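Local coordinates for protein ribokinase (Giardia lamblia, PDB 6WHJ) that probably phosphorylates D-ribose at O-5, using ATP and a divalent cation such as magnesium, to give D-ribose 5-phosphate, at residues D25-I28 and T32-G35; I103-A106 and E110-I113. One frame throughout, in Å; residues are numbered along the deposited sequence.

Interaction 1 (D25-I28 and T32-G35); sequences DFPI and TING
With chi1 at 69°, Ile33 sets its CG1 branch between its own backbone N and carbonyl carbon, and chi2 near 179° then extends the chain straight to CD1, which reaches the ring of Pro27. The methyl settles over the face of the pyrrolidine ring, 3.7 Å from Pro27 CD and 3.9 Å from Pro27 CB, while Ile33 CG1 follows behind at 4.1 Å from Pro27 CB. The two side chains meet at about a right angle, so the isoleucine delivers its end to the ring instead of running alongside it. The same CD1 also lies beside the carbonyl oxygen of Asp25.

The contact is therefore a small apolar patch, and the backbones stay apart: the nearest CA atoms, those of Pro27 and Ile33, are separated by 6.4 Å. The segments do not pair as strands; Ile33 bridges the gap to the Pro27 ring and the Asp25 carbonyl. Pro27 is buried, and it also rests on Tyr104 of its own chain and on Val114 of the second subunit. Thr32, Ile33 and Asn34 pair in a parallel ladder with a strand of the second subunit.

What results is a loop between strands 16-22 and 32-42 folded back onto the start of the second strand, an edge of the four-stranded sheet that forms the lid of ribokinase-like PfkB kinases; that edge continues the sheet across the dimer interface.

Interaction 2 (I103-A106 and E110-I113); sequences IYVA and ENMI
Tyr104 and Met112 stand as neighbours on one face of an antiparallel beta hairpin, strands 99-105 and 111-116, whose short segments run at 176° to one another. Here the aromatic ring and the thioether chain cross obliquely: Met112 SD stands 5.3 Å from the ring centroid and 71° off its normal, a Met-aromatic contact. Chi1 of -72° turns Met112 CG away from its carbonyl carbon, and the chain extends from there, bringing SD to 4.0 Å from Tyr104 CD2. The phenol is buried at the interface, its OH bonded to Gly102 O of the second subunit and its ring stacked on Tyr104 of that subunit.

On the other face, Ile103 and Ile113 lie side by side and point the same way, touching through their CG1 atoms at 4.0 Å, and Val105 runs likewise beside Asn111. Strand 16-22, next in the sheet, bonds through its backbone to Ile103 and Val105; here the Ile103 side chain touches Asp18, a predicted substrate-binding residue.

Beneath these side chains, Tyr104 and Met112 form a hydrogen-bonded pair, Tyr104 N to Met112 O at 3.0 Å and Met112 N to Tyr104 O at 2.9 Å. Toward the turn, Ala106 N adds a 3.1 Å hydrogen bond to Glu110 O.

How the interactions relate
Both interactions reach the same four-stranded sheet and both touch the second subunit, yet they hold it by different means. Interaction 2 is backbone pairing reinforced by side chains on each face, with half of its touching residues buried; interaction 1 is smaller and rests on one isoleucine side chain packed on a proline ring and the backbone before it, farther from the chain's centre and away from the annotated sites. Phe26 joins them. Its CB points away from 32-35, and its ring lies against the hairpin, with CE1 3.2 Å from Tyr104 O and CD1 3.6 Å from Met112 SD. At the dimer interface their edges meet: Thr32 packs on Ile113 of the second subunit, and Ile113 on its Thr32.

Interaction 1 (D25-I28 and T32-G35)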
loop_
_atom_site.group_PDB
_atom_site.type_symbol
_atom_site.label_atom_id
_atom_site.label_comp_id
_atom_site.label_asym_id
_atom_site.label_seq_id
_atom_site.Cartn_x
_atom_site.Cartn_y
_atom_site.Cartn_z
ATOM N N ASP B 25 8.870 10.853 4.332
ATOM C CA ASP B 25 9.544 9.802 5.075
ATOM C C ASP B 25 8.548 8.692 5.358
ATOM O O ASP B 25 7.334 8.903 5.342
ATOM C CB ASP B 25 10.156 10.332 6.366
ATOM C CG ASP B 25 11.351 11.214 6.105
ATOM O OD1 ASP B 25 12.393 10.662 5.671
ATOM O OD2 ASP B 25 11.237 12.449 6.295
ATOM N N PHE B 26 9.075 7.497 5.586
ATOM C CA PHE B 26 8.211 6.390 5.952
ATOM C C PHE B 26 7.434 6.765 7.208
ATOM O O PHE B 26 7.988 7.390 8.120
ATOM C CB PHE B 26 9.017 5.121 6.215
ATOM C CG PHE B 26 9.753 4.607 5.024
ATOM C CD1 PHE B 26 9.099 4.401 3.821
ATOM C CD2 PHE B 26 11.104 4.313 5.111
ATOM C CE1 PHE B 26 9.784 3.914 2.715
ATOM C CE2 PHE B 26 11.795 3.827 4.014
ATOM C CZ PHE B 26 11.131 3.627 2.813
ATOM N N PRO B 27 6.153 6.435 7.279
ATOM C CA PRO B 27 5.425 6.636 8.530
ATOM C C PRO B 27 5.973 5.695 9.587
ATOM O O PRO B 27 6.496 4.623 9.280
ATOM C CB PRO B 27 3.982 6.280 8.158
ATOM C CG PRO B 27 4.147 5.294 7.037
ATOM C CD PRO B 27 5.335 5.756 6.259
ATOM N N ILE B 28 5.889 6.112 10.837
ATOM C CA ILE B 28 6.218 5.204 11.922
ATOM C C ILE B 28 4.935 4.522 12.384
ATOM O O ILE B 28 3.818 4.969 12.089
ATOM C CB ILE B 28 6.942 5.926 13.083
ATOM C CG1 ILE B 28 6.012 6.901 13.789
ATOM C CG2 ILE B 28 8.157 6.689 12.569
ATOM C CD1 ILE B 28 6.692 7.650 14.905
ATOM N N THR B 32 -0.295 8.401 10.899
ATOM C CA THR B 32 -0.967 8.650 9.628
ATOM C C THR B 32 -0.361 9.886 8.965
ATOM O O THR B 32 -0.384 10.978 9.552
ATOM C CB THR B 32 -2.471 8.834 9.838
ATOM O OG1 THR B 32 -3.049 7.592 10.257
ATOM C CG2 THR B 32 -3.144 9.310 8.550
ATOM N N ILE B 33 0.189 9.707 7.759
ATOM C CA ILE B 33 0.778 10.786 6.976
ATOM C C ILE B 33 0.097 10.845 5.606
ATOM O O ILE B 33 -0.679 9.968 5.228
ATOM C CB ILE B 33 2.309 10.634 6.810
ATOM C CG1 ILE B 33 2.648 9.443 5.905
ATOM C CG2 ILE B 33 3.006 10.511 8.174
ATOM C CD1 ILE B 33 4.135 9.244 5.676
ATOM N N ASN B 34 0.377 11.925 4.880
ATOM C CA ASN B 34 -0.087 12.122 3.513
ATOM C C ASN B 34 0.999 11.742 2.511
ATOM O O ASN B 34 2.193 11.778 2.817
ATOM C CB ASN B 34 -0.552 13.568 3.288
ATOM C CG ASN B 34 -1.965 13.823 3.837
ATOM O OD1 ASN B 34 -2.956 13.492 3.184
ATOM N ND2 ASN B 34 -2.056 14.400 5.029
ATOM N N GLY B 35 0.567 11.313 1.324
ATOM C CA GLY B 35 1.475 10.975 0.248
ATOM C C GLY B 35 0.827 11.147 -1.113
ATOM O O GLY B 35 -0.323 11.578 -1.235
#

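Interaction 2 (I103-A106 and E110-I113)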
loop_
_atom_site.group_PDB
_atom_site.type_symbol
_atom_site.label_atom_id
_atom_site.label_comp_id
_atom_site.label_asym_id
_atom_site.label_seq_id
_atom_site.Cartn_x
_atom_site.Cartn_y
_atom_site.Cartn_z
ATOM N N ILE B 103 3.533 -0.155 -1.768
ATOM C CA ILE B 103 4.894 0.362 -1.743
ATOM C C ILE B 103 4.889 1.780 -1.190
ATOM O O ILE B 103 4.071 2.610 -1.600
ATOM C CB ILE B 103 5.530 0.311 -3.147
ATOM C CG1 ILE B 103 5.540 -1.135 -3.662
ATOM C CG2 ILE B 103 6.931 0.915 -3.136
ATOM C CD1 ILE B 103 6.126 -1.305 -5.040
ATOM N N TYR B 104 5.792 2.041 -0.246
ATOM C CA TYR B 104 6.122 3.386 0.211
ATOM C C TYR B 104 7.504 3.767 -0.304
ATOM O O TYR B 104 8.477 3.026 -0.107
ATOM C CB TYR B 104 6.124 3.496 1.738
ATOM C CG TYR B 104 4.827 3.202 2.453
ATOM C CD1 TYR B 104 3.608 3.183 1.784
ATOM C CD2 TYR B 104 4.829 2.965 3.823
ATOM C CE1 TYR B 104 2.426 2.922 2.469
ATOM C CE2 TYR B 104 3.671 2.704 4.507
ATOM C CZ TYR B 104 2.475 2.686 3.833
ATOM O OH TYR B 104 1.336 2.418 4.550
ATOM N N VAL B 105 7.594 4.917 -0.963
ATOM C CA VAL B 105 8.860 5.451 -1.437
ATOM C C VAL B 105 9.119 6.755 -0.694
ATOM O O VAL B 105 8.327 7.703 -0.799
ATOM C CB VAL B 105 8.852 5.659 -2.956
ATOM C CG1 VAL B 105 10.213 6.103 -3.431
ATOM C CG2 VAL B 105 8.441 4.371 -3.653
ATOM N N ALA B 106 10.192 6.783 0.099
ATOM C CA ALA B 106 10.595 7.996 0.793
ATOM C C ALA B 106 11.376 8.902 -0.154
ATOM O O ALA B 106 11.804 8.486 -1.236
ATOM C CB ALA B 106 11.432 7.669 2.029
ATOM N N GLU B 110 14.431 5.237 -0.699
ATOM C CA GLU B 110 14.248 3.949 -0.055
ATOM C C GLU B 110 12.809 3.467 -0.230
ATOM O O GLU B 110 11.880 4.258 -0.413
ATOM C CB GLU B 110 14.607 4.058 1.430
ATOM C CG GLU B 110 15.086 2.750 2.043
ATOM C CD GLU B 110 15.778 2.914 3.396
ATOM O OE1 GLU B 110 15.555 3.933 4.105
ATOM O OE2 GLU B 110 16.559 2.000 3.748
ATOM N N ASN B 111 12.633 2.150 -0.192
ATOM C CA ASN B 111 11.344 1.514 -0.397
ATOM C C ASN B 111 10.913 0.740 0.838
ATOM O O ASN B 111 11.730 0.328 1.663
ATOM C CB ASN B 111 11.387 0.519 -1.575
ATOM C CG ASN B 111 11.495 1.196 -2.923
ATOM O OD1 ASN B 111 11.379 2.419 -3.037
ATOM N ND2 ASN B 111 11.720 0.399 -3.961
ATOM N N MET B 112 9.603 0.545 0.941
ATOM C CA MET B 112 9.012 -0.504 1.755
ATOM C C MET B 112 8.056 -1.214 0.817
ATOM O O MET B 112 7.230 -0.560 0.176
ATOM C CB MET B 112 8.255 0.027 2.976
ATOM C CG MET B 112 9.120 0.580 4.082
ATOM S SD MET B 112 8.124 1.281 5.403
ATOM C CE MET B 112 9.175 1.023 6.827
ATOM N N ILE B 113 8.190 -2.531 0.690
ATOM C CA ILE B 113 7.374 -3.299 -0.241
ATOM C C ILE B 113 6.718 -4.438 0.514
ATOM O O ILE B 113 7.400 -5.224 1.182
ATOM C CB ILE B 113 8.199 -3.848 -1.419
ATOM C CG1 ILE B 113 8.930 -2.711 -2.129
ATOM C CG2 ILE B 113 7.294 -4.558 -2.402
ATOM C CD1 ILE B 113 9.743 -3.161 -3.305
#